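Local atomic coordinates of glycogen synthase (Cyanobacterium sp. CLg1, PDB entry 6GNF), a protein that belongs to the starch and bacterial glycogen synthase family of glycosyltransferases, two-domain proteins of the GT-B fold, and holds ADP in the cleft between its domains. Residues Gly159-Gly162 / Glu163-Phe167; Pro235-Asp239 / Glu240-Glu244; Ala370-Pro373 / Lys374-Gln377; Asn439-Tyr442 / Ala443-Tyr446. One frame throughout, in Å; residues are numbered along the deposited sequence.

In the fold
Followed from the N terminus, the four contacts lie in series along the chain: each closes its own short turn before the next opens, so none nests in or crosses another. Contact 1 bends the chain into strand 166-170 of the large mixed sheet in the first domain, and contact 2 shapes the surface loop between strands 233-234 and 246-248 of the same domain. Contacts 3 and 4 are helical turns of the second domain, with centres about 25 Å apart; helix 372-375 packs on helix 485-503, whereas helix 439-445 reaches bound ADP. Contacts 1 and 3 lie on opposite sides of the chain's centre, about 56 Å apart between centres.

Contact 1 of 4, residues Gly159-Gly162 / Glu163-Phe167; sequences GVMG and ENTIF. With SO4 (sulfate ion), chain H.
Between Gly162 and Thr165 the chain makes a tight bend, entered by Gly162 at a positive phi (92°) and continued by an inverse gamma turn centred on Asn164, before running into strand 166-170. The side chain of Thr165 spans this bend: its OG1 donates to Gly162 O at 2.7 Å, coming in from above the carbonyl plane rather than along a lone pair. In Thr165, chi1 of -66° places OG1 opposite the carbonyl carbon, toward Gly162 O, and CG2 opposite the backbone N, toward Met161. Thr165 CG2 packs against Met161 SD at 3.6 Å, the two side chains crossing at about a right angle, and also sits 4.1 Å above the centre of the Phe167 ring. Pro147 of helix 146-149 and Cys25 of strand 23-27 add further packing around Thr165. Water 1 donates to Met161 O at 2.8 Å and accepts from Asn164 N at 2.7 Å. The same water donates to O1 of a sulfate ion, probably from the crystallisation liquor, which also takes a bond from Asn164 ND2 (3.0 Å). Asn23 ND2 is a second protein donor to that ion. The chemistry thus divides the turn: the buried Thr165 hydroxyl bonds Gly162 O across it, while a water and the sulfate serve Met161 O, Asn164 N and the Asn164 amide.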
loop_
_atom_site.group_PDB
_atom_site.type_symbol
_atom_site.label_atom_id
_atom_site.label_comp_id
_atom_site.label_asym_id
_atom_site.label_seq_id
_atom_site.Cartn_x
_atom_site.Cartn_y
_atom_site.Cartn_z
ATOM N N GLY A 159 27.896 -13.076 7.779
ATOM C CA GLY A 159 27.240 -14.321 8.169
ATOM C C GLY A 159 25.731 -14.178 8.173
ATOM O O GLY A 159 25.203 -13.109 7.895
ATOM N N VAL A 160 25.035 -15.264 8.495
ATOM C CA VAL A 160 23.573 -15.311 8.399
ATOM C C VAL A 160 22.884 -14.640 9.590
ATOM O O VAL A 160 23.498 -14.417 10.626
ATOM C CB VAL A 160 23.067 -16.757 8.263
ATOM C CG1 VAL A 160 23.714 -17.434 7.065
ATOM C CG2 VAL A 160 23.325 -17.562 9.540
ATOM N N MET A 161 21.602 -14.313 9.431
ATOM C CA MET A 161 20.842 -13.638 10.481
ATOM C C MET A 161 20.623 -14.535 11.700
ATOM O O MET A 161 20.683 -14.063 12.822
ATOM C CB MET A 161 19.496 -13.154 9.934
ATOM C CG MET A 161 18.632 -12.455 10.967
ATOM S SD MET A 161 17.150 -11.689 10.291
ATOM C CE MET A 161 17.869 -10.201 9.611
ATOM N N GLY A 162 20.381 -15.822 11.475
ATOM C CA GLY A 162 20.240 -16.778 12.573
ATOM C C GLY A 162 18.814 -16.970 13.056
ATOM O O GLY A 162 17.867 -16.435 12.484
ATOM N N GLU A 163 18.664 -17.708 14.148
ATOM C CA GLU A 163 17.353 -18.166 14.599
ATOM C C GLU A 163 16.600 -17.187 15.488
ATOM O O GLU A 163 15.407 -17.362 15.684
ATOM C CB GLU A 163 17.484 -19.522 15.294
ATOM C CG GLU A 163 17.982 -20.603 14.348
ATOM C CD GLU A 163 17.988 -21.999 14.968
ATOM O OE1 GLU A 163 16.953 -22.457 15.498
ATOM O OE2 GLU A 163 19.058 -22.642 14.954
ATOM N N ASN A 164 17.278 -16.178 16.028
ATOM C CA ASN A 164 16.607 -15.188 16.873
ATOM C C ASN A 164 16.080 -14.048 16.043
ATOM O O ASN A 164 16.524 -12.901 16.182
ATOM C CB ASN A 164 17.534 -14.679 17.963
ATOM C CG ASN A 164 17.884 -15.768 18.955
ATOM O OD1 ASN A 164 17.020 -16.524 19.396
ATOM N ND2 ASN A 164 19.156 -15.889 19.265
ATOM N N THR A 165 15.098 -14.380 15.210
ATOM C CA THR A 165 14.633 -13.508 14.158
ATOM C C THR A 165 13.159 -13.185 14.331
ATOM O O THR A 165 12.390 -14.038 14.745
ATOM C CB THR A 165 14.867 -14.184 12.798
ATOM O OG1 THR A 165 16.282 -14.289 12.594
ATOM C CG2 THR A 165 14.228 -13.388 11.662
ATOM N N ILE A 166 12.797 -11.940 14.031
ATOM C CA ILE A 166 11.411 -11.515 13.946
ATOM C C ILE A 166 11.043 -11.437 12.468
ATOM O O ILE A 166 11.599 -10.625 11.729
ATOM C CB ILE A 166 11.209 -10.132 14.595
ATOM C CG1 ILE A 166 11.528 -10.197 16.090
ATOM C CG2 ILE A 166 9.778 -9.638 14.403
ATOM C CD1 ILE A 166 11.632 -8.845 16.754
ATOM N N PHE A 167 10.093 -12.266 12.045
ATOM C CA PHE A 167 9.571 -12.211 10.689
ATOM C C PHE A 167 8.405 -11.224 10.627
ATOM O O PHE A 167 7.401 -11.411 11.307
ATOM C CB PHE A 167 9.080 -13.591 10.243
ATOM C CG PHE A 167 10.180 -14.593 10.025
ATOM C CD1 PHE A 167 10.867 -14.640 8.820
ATOM C CD2 PHE A 167 10.524 -15.499 11.019
ATOM C CE1 PHE A 167 11.878 -15.561 8.616
ATOM C CE2 PHE A 167 11.530 -16.419 10.821
ATOM C CZ PHE A 167 12.205 -16.454 9.615
HETATM S S SO4 H . 21.738 -13.232 17.936
HETATM O O1 SO4 H . 21.085 -14.474 17.469
HETATM O O2 SO4 H . 20.979 -12.695 19.093
HETATM O O3 SO4 H . 21.766 -12.222 16.851
HETATM O O4 SO4 H . 23.131 -13.564 18.328
HETATM O O HOH W 1 19.547 -14.850 15.270
#

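Contact 2 of 4, residues Pro235-Asp239 / Glu240-Glu244; sequences PPPLD and EKTTE
The chain doubles back between Pro236 and Thr242, the two arms running 149° apart end to end and coming within 5.6 Å between Pro236 CA and Glu244 CA; an inverse gamma turn at Leu238 and a positive phi at Glu240 (60°) turn it round. Asp239 governs the bend. Asp239 OD1 accepts from Lys241 N at 3.0 Å, which makes an Asx turn, and from Thr242 N at 2.8 Å. The two donors come from different sides: Thr242 N uses the syn lone pair, whereas Lys241 N arrives on the anti side, somewhat out of the carboxylate plane. Asp239 OD2 meanwhile takes Thr242 OG1 on its own syn lone pair at 2.6 Å, so Thr242 grips both oxygens. With chi1 at 65°, the carboxylate lies between its own backbone N and carbonyl carbon, which brings it to the amides of Lys241 and Thr242. On the proline side, Thr242 CG2 touches Pro237 CD at 3.7 Å and Pro236 CB rests against Thr242 O at 3.4 Å; the Pro236 side chain lies about 4 Å from a bound beta-D-glucopyranose. Three bonds at two oxygens would fix the rotation of the carboxylate, and probably favour its charged form, in a surface loop without regular secondary structure beside the glycan.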
loop_
_atom_site.group_PDB
_atom_site.type_symbol
_atom_site.label_atom_id
_atom_site.label_comp_id
_atom_site.label_asym_id
_atom_site.label_seq_id
_atom_site.Cartn_x
_atom_site.Cartn_y
_atom_site.Cartn_z
ATOM N N PRO A 235 -13.854 -13.915 -4.165
ATOM C CA PRO A 235 -13.266 -13.228 -5.313
ATOM C C PRO A 235 -13.694 -13.901 -6.614
ATOM O O PRO A 235 -14.298 -14.983 -6.574
ATOM C CB PRO A 235 -11.749 -13.387 -5.097
ATOM C CG PRO A 235 -11.582 -13.790 -3.674
ATOM C CD PRO A 235 -12.825 -14.561 -3.333
ATOM N N PRO A 236 -13.385 -13.272 -7.765
ATOM C CA PRO A 236 -13.697 -13.901 -9.053
ATOM C C PRO A 236 -13.048 -15.282 -9.166
ATOM O O PRO A 236 -11.982 -15.509 -8.581
ATOM C CB PRO A 236 -13.093 -12.937 -10.083
ATOM C CG PRO A 236 -12.922 -11.641 -9.369
ATOM C CD PRO A 236 -12.718 -11.966 -7.922
ATOM N N PRO A 237 -13.672 -16.195 -9.928
ATOM C CA PRO A 237 -13.161 -17.571 -9.968
ATOM C C PRO A 237 -11.765 -17.663 -10.597
ATOM O O PRO A 237 -11.410 -16.841 -11.444
ATOM C CB PRO A 237 -14.208 -18.318 -10.807
ATOM C CG PRO A 237 -14.866 -17.269 -11.641
ATOM C CD PRO A 237 -14.722 -15.949 -10.935
ATOM N N LEU A 238 -10.985 -18.652 -10.173
ATOM C CA LEU A 238 -9.621 -18.843 -10.673
ATOM C C LEU A 238 -9.609 -19.389 -12.119
ATOM O O LEU A 238 -9.321 -20.570 -12.341
ATOM C CB LEU A 238 -8.854 -19.794 -9.739
ATOM C CG LEU A 238 -8.751 -19.405 -8.259
ATOM C CD1 LEU A 238 -8.203 -20.558 -7.430
ATOM C CD2 LEU A 238 -7.893 -18.160 -8.090
ATOM N N ASP A 239 -9.931 -18.530 -13.092
ATOM C CA ASP A 239 -9.832 -18.880 -14.524
ATOM C C ASP A 239 -8.979 -17.898 -15.356
ATOM O O ASP A 239 -8.908 -18.012 -16.582
ATOM C CB ASP A 239 -11.234 -19.047 -15.149
ATOM C CG ASP A 239 -12.046 -17.749 -15.180
ATOM O OD1 ASP A 239 -11.468 -16.642 -15.173
ATOM O OD2 ASP A 239 -13.289 -17.850 -15.235
ATOM N N GLU A 240 -8.344 -16.946 -14.675
ATOM C CA GLU A 240 -7.433 -15.967 -15.287
ATOM C C GLU A 240 -8.066 -15.079 -16.375
ATOM O O GLU A 240 -7.377 -14.633 -17.291
ATOM C CB GLU A 240 -6.158 -16.661 -15.809
ATOM C CG GLU A 240 -4.868 -15.960 -15.394
ATOM C CD GLU A 240 -3.618 -16.768 -15.699
ATOM O OE1 GLU A 240 -2.965 -17.248 -14.743
ATOM O OE2 GLU A 240 -3.288 -16.924 -16.895
ATOM N N LYS A 241 -9.366 -14.813 -16.265
ATOM C CA LYS A 241 -10.009 -13.784 -17.097
ATOM C C LYS A 241 -11.246 -13.161 -16.441
ATOM O O LYS A 241 -11.342 -11.935 -16.372
ATOM C CB LYS A 241 -10.337 -14.304 -18.508
ATOM C CG LYS A 241 -11.270 -15.499 -18.578
ATOM C CD LYS A 241 -11.518 -15.900 -20.024
ATOM C CE LYS A 241 -12.376 -17.153 -20.118
ATOM N NZ LYS A 241 -11.729 -18.330 -19.469
ATOM N N THR A 242 -12.164 -13.994 -15.946
ATOM C CA THR A 242 -13.414 -13.516 -15.343
ATOM C C THR A 242 -13.165 -12.437 -14.291
ATOM O O THR A 242 -12.382 -12.627 -13.361
ATOM C CB THR A 242 -14.215 -14.665 -14.699
ATOM O OG1 THR A 242 -14.516 -15.651 -15.692
ATOM C CG2 THR A 242 -15.524 -14.149 -14.097
ATOM N N THR A 243 -13.846 -11.304 -14.459
ATOM C CA THR A 243 -13.665 -10.141 -13.597
ATOM C C THR A 243 -14.824 -9.953 -12.595
ATOM O O THR A 243 -14.684 -9.191 -11.635
ATOM C CB THR A 243 -13.458 -8.864 -14.453
ATOM O OG1 THR A 243 -12.744 -7.883 -13.689
ATOM C CG2 THR A 243 -14.801 -8.287 -14.967
ATOM N N GLU A 244 -15.939 -10.662 -12.811
ATOM C CA GLU A 244 -17.124 -10.562 -11.953
ATOM C C GLU A 244 -16.955 -11.401 -10.672
ATOM O O GLU A 244 -16.878 -12.634 -10.746
ATOM C CB GLU A 244 -18.377 -11.025 -12.717
ATOM C CG GLU A 244 -18.677 -10.243 -13.993
ATOM C CD GLU A 244 -18.027 -10.842 -15.231
ATOM O OE1 GLU A 244 -17.557 -10.070 -16.093
ATOM O OE2 GLU A 244 -17.981 -12.085 -15.344
#

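Contact 3 of 4, residues Ala370-Pro373 / Lys374-Gln377; sequences AAMP and KLKQ
Ala371 reaches forward to Leu375 through both its methyl and its carbonyl. Ala371 CB lies 4.0 Å from Leu375 CG, an apolar contact one helical turn apart, while Ala371 O is shared by two weak bonds, from Lys374 N and Leu375 N, each 3.0 Å long and strongly bent. Leu375 CG also lies 3.2 Å from Ala371 O. Met372 comes next. Leu375 N also donates to Met372 O (3.0 Å, 136° at the hydrogen), with the donor well above the carbonyl plane, as befits a three-residue span. The Met372 side chain folds back at chi2 (-72°), which brings Met372 SD to 4.1 Å from Leu375 CD1. This short helix belongs to the crossover between the parallel neighbours 352-356 and 381-385 in the Rossmann-like sheet of the second domain. It packs on helix 485-503, where Ala371 meets Val492 and Met495, and Leu375 meets Met499. Pro373, lacking an N-H to offer, is accommodated in this short helix at ordinary helical angles, and its ring touches Tyr403. Beside it, the Lys374 chain leads away from the turn to a salt bridge between NZ and Asp493 OD1.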
loop_
_atom_site.group_PDB
_atom_site.type_symbol
_atom_site.label_atom_id
_atom_site.label_comp_id
_atom_site.label_asym_id
_atom_site.label_seq_id
_atom_site.Cartn_x
_atom_site.Cartn_y
_atom_site.Cartn_z
ATOM N N ALA A 370 -17.724 12.056 -11.684
ATOM C CA ALA A 370 -19.166 12.290 -11.595
ATOM C C ALA A 370 -19.498 13.678 -11.038
ATOM O O ALA A 370 -20.586 14.199 -11.286
ATOM C CB ALA A 370 -19.829 11.215 -10.749
ATOM N N ALA A 371 -18.562 14.278 -10.305
ATOM C CA ALA A 371 -18.788 15.575 -9.665
ATOM C C ALA A 371 -18.647 16.766 -10.610
ATOM O O ALA A 371 -18.993 17.886 -10.231
ATOM C CB ALA A 371 -17.837 15.744 -8.487
ATOM N N MET A 372 -18.152 16.530 -11.825
ATOM C CA MET A 372 -17.789 17.617 -12.750
ATOM C C MET A 372 -18.896 18.640 -13.009
ATOM O O MET A 372 -18.629 19.841 -12.973
ATOM C CB MET A 372 -17.276 17.052 -14.080
ATOM C CG MET A 372 -15.914 16.381 -13.974
ATOM S SD MET A 372 -14.572 17.566 -13.745
ATOM C CE MET A 372 -13.350 16.544 -12.925
ATOM N N PRO A 373 -20.142 18.180 -13.244
ATOM C CA PRO A 373 -21.219 19.151 -13.471
ATOM C C PRO A 373 -21.379 20.154 -12.326
ATOM O O PRO A 373 -21.634 21.331 -12.577
ATOM C CB PRO A 373 -22.469 18.272 -13.601
ATOM C CG PRO A 373 -21.953 16.936 -14.024
ATOM C CD PRO A 373 -20.629 16.791 -13.344
ATOM N N LYS A 374 -21.197 19.698 -11.088
ATOM C CA LYS A 374 -21.308 20.575 -9.922
ATOM C C LYS A 374 -20.036 21.378 -9.643
ATOM O O LYS A 374 -20.078 22.365 -8.916
ATOM C CB LYS A 374 -21.656 19.766 -8.674
ATOM C CG LYS A 374 -23.060 19.175 -8.669
ATOM C CD LYS A 374 -23.597 19.068 -7.247
ATOM C CE LYS A 374 -24.927 18.336 -7.184
ATOM N NZ LYS A 374 -24.723 16.863 -7.154
ATOM N N LEU A 375 -18.904 20.922 -10.162
ATOM C CA LEU A 375 -17.615 21.536 -9.827
ATOM C C LEU A 375 -17.391 22.910 -10.458
ATOM O O LEU A 375 -16.700 23.762 -9.885
ATOM C CB LEU A 375 -16.458 20.604 -10.202
ATOM C CG LEU A 375 -16.261 19.377 -9.311
ATOM C CD1 LEU A 375 -15.121 18.525 -9.846
ATOM C CD2 LEU A 375 -16.003 19.772 -7.863
ATOM N N LYS A 376 -17.967 23.139 -11.633
ATOM C CA LYS A 376 -17.752 24.406 -12.331
ATOM C C LYS A 376 -18.142 25.603 -11.460
ATOM O O LYS A 376 -17.528 26.666 -11.544
ATOM C CB LYS A 376 -18.515 24.450 -13.657
ATOM C CG LYS A 376 -17.962 25.502 -14.600
ATOM C CD LYS A 376 -18.554 25.423 -15.996
ATOM C CE LYS A 376 -17.762 26.299 -16.957
ATOM N NZ LYS A 376 -18.540 26.678 -18.170
ATOM N N GLN A 377 -19.154 25.410 -10.617
ATOM C CA GLN A 377 -19.619 26.438 -9.684
ATOM C C GLN A 377 -18.541 26.904 -8.698
ATOM O O GLN A 377 -18.586 28.037 -8.222
ATOM C CB GLN A 377 -20.835 25.912 -8.902
ATOM C CG GLN A 377 -22.078 25.626 -9.745
ATOM C CD GLN A 377 -22.658 26.857 -10.441
ATOM O OE1 GLN A 377 -22.161 27.974 -10.288
ATOM N NE2 GLN A 377 -23.735 26.657 -11.193
#

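Contact 4 of 4, residues Asn439-Tyr442 / Ala443-Tyr446; sequences NQLY and AMMY. With ADP (adenosine-5'-diphosphate), chain F.
Asn439 and Ala443 make the first of the i to i+4 backbone bonds of helix 439-445, the helical limb of a beta-alpha-beta unit whose parallel strands, 426-429 and 449-452, lie in the sheet of the second domain. Backbone bonds come first. Ala443 N donates to Asn439 O at 2.8 Å, nearly straight at 163°, and Met444 N and Met445 N repeat the pattern on Gln440 O and Leu441 O. Tyr446 N, already beyond the helix, still reaches Tyr442 O, though the bond is longer (3.3 Å) and more bent (139°). The apolar pair is spaced three residues apart. Met444 is bent at chi3 (-74°), turning its terminal methyl back along the helix: Met444 CE lies 4.0 Å from Leu441 CD2, the two side chains crossing obliquely. The same methyl, Met444 CE, also lies 3.4 Å from Gln440 O. Ala443 faces Cys427 of the neighbouring strand. Polar side-chain ends look outside the turn: Gln440 NE2 is held by Cys436 O and Thr461 OG1, and Tyr446 OH by Asp315. Ligand contacts gather at the first turn. Asn439 OD1 accepts a weak bond from ADP O2' at 3.1 Å, while ND2 of the same amide donates to Ile356 O, a second-shell link that would fix which way the amide faces. The Tyr442 ring, stacked with Trp310, presents its edge to the ribose, Tyr442 CE2 lying 3.3 Å from ADP O3'. At the far end Tyr442 O lies at the edge of the Tyr446 ring, near its plane, 3.2 Å from Tyr446 CD1.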
loop_
_atom_site.group_PDB
_atom_site.type_symbol
_atom_site.label_atom_id
_atom_site.label_comp_id
_atom_site.label_asym_id
_atom_site.label_seq_id
_atom_site.Cartn_x
_atom_site.Cartn_y
_atom_site.Cartn_z
ATOM N N ASN A 439 -0.086 9.779 -0.345
ATOM C CA ASN A 439 -0.187 11.058 -1.031
ATOM C C ASN A 439 -0.215 12.253 -0.117
ATOM O O ASN A 439 0.461 13.237 -0.389
ATOM C CB ASN A 439 -1.448 11.117 -1.878
ATOM C CG ASN A 439 -1.294 10.426 -3.204
ATOM O OD1 ASN A 439 -0.343 9.666 -3.433
ATOM N ND2 ASN A 439 -2.250 10.662 -4.084
ATOM N N GLN A 440 -1.001 12.165 0.950
ATOM C CA GLN A 440 -1.202 13.307 1.837
ATOM C C GLN A 440 0.080 13.668 2.590
ATOM O O GLN A 440 0.305 14.839 2.890
ATOM C CB GLN A 440 -2.375 13.069 2.800
ATOM C CG GLN A 440 -2.090 12.160 3.991
ATOM C CD GLN A 440 -2.231 10.678 3.686
ATOM O OE1 GLN A 440 -2.261 10.252 2.522
ATOM N NE2 GLN A 440 -2.367 9.888 4.734
ATOM N N LEU A 441 0.929 12.676 2.840
ATOM C CA LEU A 441 2.204 12.908 3.513
ATOM C C LEU A 441 3.148 13.651 2.581
ATOM O O LEU A 441 3.734 14.674 2.951
ATOM C CB LEU A 441 2.837 11.591 3.950
ATOM C CG LEU A 441 1.992 10.645 4.808
ATOM C CD1 LEU A 441 2.824 9.445 5.236
ATOM C CD2 LEU A 441 1.419 11.352 6.022
ATOM N N TYR A 442 3.262 13.160 1.351
ATOM C CA TYR A 442 4.042 13.847 0.335
ATOM C C TYR A 442 3.546 15.275 0.173
ATOM O O TYR A 442 4.333 16.226 0.185
ATOM C CB TYR A 442 3.946 13.127 -1.010
ATOM C CG TYR A 442 4.613 11.771 -1.083
ATOM C CD1 TYR A 442 5.697 11.449 -0.281
ATOM C CD2 TYR A 442 4.175 10.820 -1.997
ATOM C CE1 TYR A 442 6.312 10.214 -0.367
ATOM C CE2 TYR A 442 4.789 9.586 -2.092
ATOM C CZ TYR A 442 5.857 9.289 -1.272
ATOM O OH TYR A 442 6.453 8.054 -1.362
ATOM N N ALA A 443 2.238 15.424 0.009
ATOM C CA ALA A 443 1.637 16.726 -0.227
ATOM C C ALA A 443 2.036 17.728 0.851
ATOM O O ALA A 443 2.415 18.855 0.549
ATOM C CB ALA A 443 0.124 16.602 -0.297
ATOM N N MET A 444 1.937 17.324 2.110
ATOM C CA MET A 444 2.262 18.212 3.216
ATOM C C MET A 444 3.718 18.667 3.192
ATOM O O MET A 444 4.008 19.815 3.499
ATOM C CB MET A 444 1.893 17.577 4.559
ATOM C CG MET A 444 0.388 17.527 4.785
ATOM S SD MET A 444 -0.132 16.951 6.411
ATOM C CE MET A 444 0.208 15.202 6.286
ATOM N N MET A 445 4.642 17.788 2.825
ATOM C CA MET A 445 6.049 18.187 2.715
ATOM C C MET A 445 6.273 19.256 1.646
ATOM O O MET A 445 7.230 20.014 1.732
ATOM C CB MET A 445 6.940 16.987 2.410
ATOM C CG MET A 445 7.092 16.017 3.551
ATOM S SD MET A 445 8.079 14.565 3.085
ATOM C CE MET A 445 9.701 15.307 2.881
ATOM N N TYR A 446 5.385 19.303 0.652
ATOM C CA TYR A 446 5.444 20.307 -0.410
ATOM C C TYR A 446 4.592 21.555 -0.106
ATOM O O TYR A 446 4.507 22.456 -0.930
ATOM C CB TYR A 446 5.006 19.687 -1.749
ATOM C CG TYR A 446 6.058 18.795 -2.391
ATOM C CD1 TYR A 446 6.390 17.576 -1.833
ATOM C CD2 TYR A 446 6.708 19.177 -3.558
ATOM C CE1 TYR A 446 7.344 16.753 -2.406
ATOM C CE2 TYR A 446 7.667 18.362 -4.144
ATOM C CZ TYR A 446 7.979 17.146 -3.565
ATOM O OH TYR A 446 8.937 16.312 -4.123
HETATM P PB ADP F . -2.316 2.705 -2.357
HETATM O O1B ADP F . -3.601 2.366 -1.646
HETATM O O2B ADP F . -1.097 2.114 -1.704
HETATM O O3B ADP F . -2.395 2.544 -3.851
HETATM P PA ADP F . -1.055 5.052 -1.257
HETATM O O1A ADP F . -0.772 4.337 0.058
HETATM O O2A ADP F . -1.414 6.532 -1.278
HETATM O O3A ADP F . -2.209 4.296 -2.107
HETATM O "O5'" ADP F . 0.217 4.850 -2.233
HETATM C "C5'" ADP F . 0.099 4.971 -3.655
HETATM C "C4'" ADP F . 1.412 5.536 -4.185
HETATM O "O4'" ADP F . 1.514 5.421 -5.606
HETATM C "C3'" ADP F . 1.522 7.012 -3.864
HETATM O "O3'" ADP F . 2.858 7.262 -3.416
HETATM C "C2'" ADP F . 1.203 7.713 -5.166
HETATM O "O2'" ADP F . 1.984 8.901 -5.251
HETATM C "C1'" ADP F . 1.578 6.702 -6.235
HETATM N N9 ADP F . 0.702 6.649 -7.438
HETATM C C8 ADP F . -0.545 6.135 -7.509
HETATM N N7 ADP F . -1.041 6.217 -8.774
HETATM C C5 ADP F . -0.092 6.783 -9.540
HETATM C C6 ADP F . 0.058 7.166 -10.959
HETATM N N6 ADP F . -0.934 6.958 -11.846
HETATM N N1 ADP F . 1.218 7.737 -11.347
HETATM C C2 ADP F . 2.227 7.965 -10.490
HETATM N N3 ADP F . 2.157 7.638 -9.187
HETATM C C4 ADP F . 1.054 7.055 -8.659
#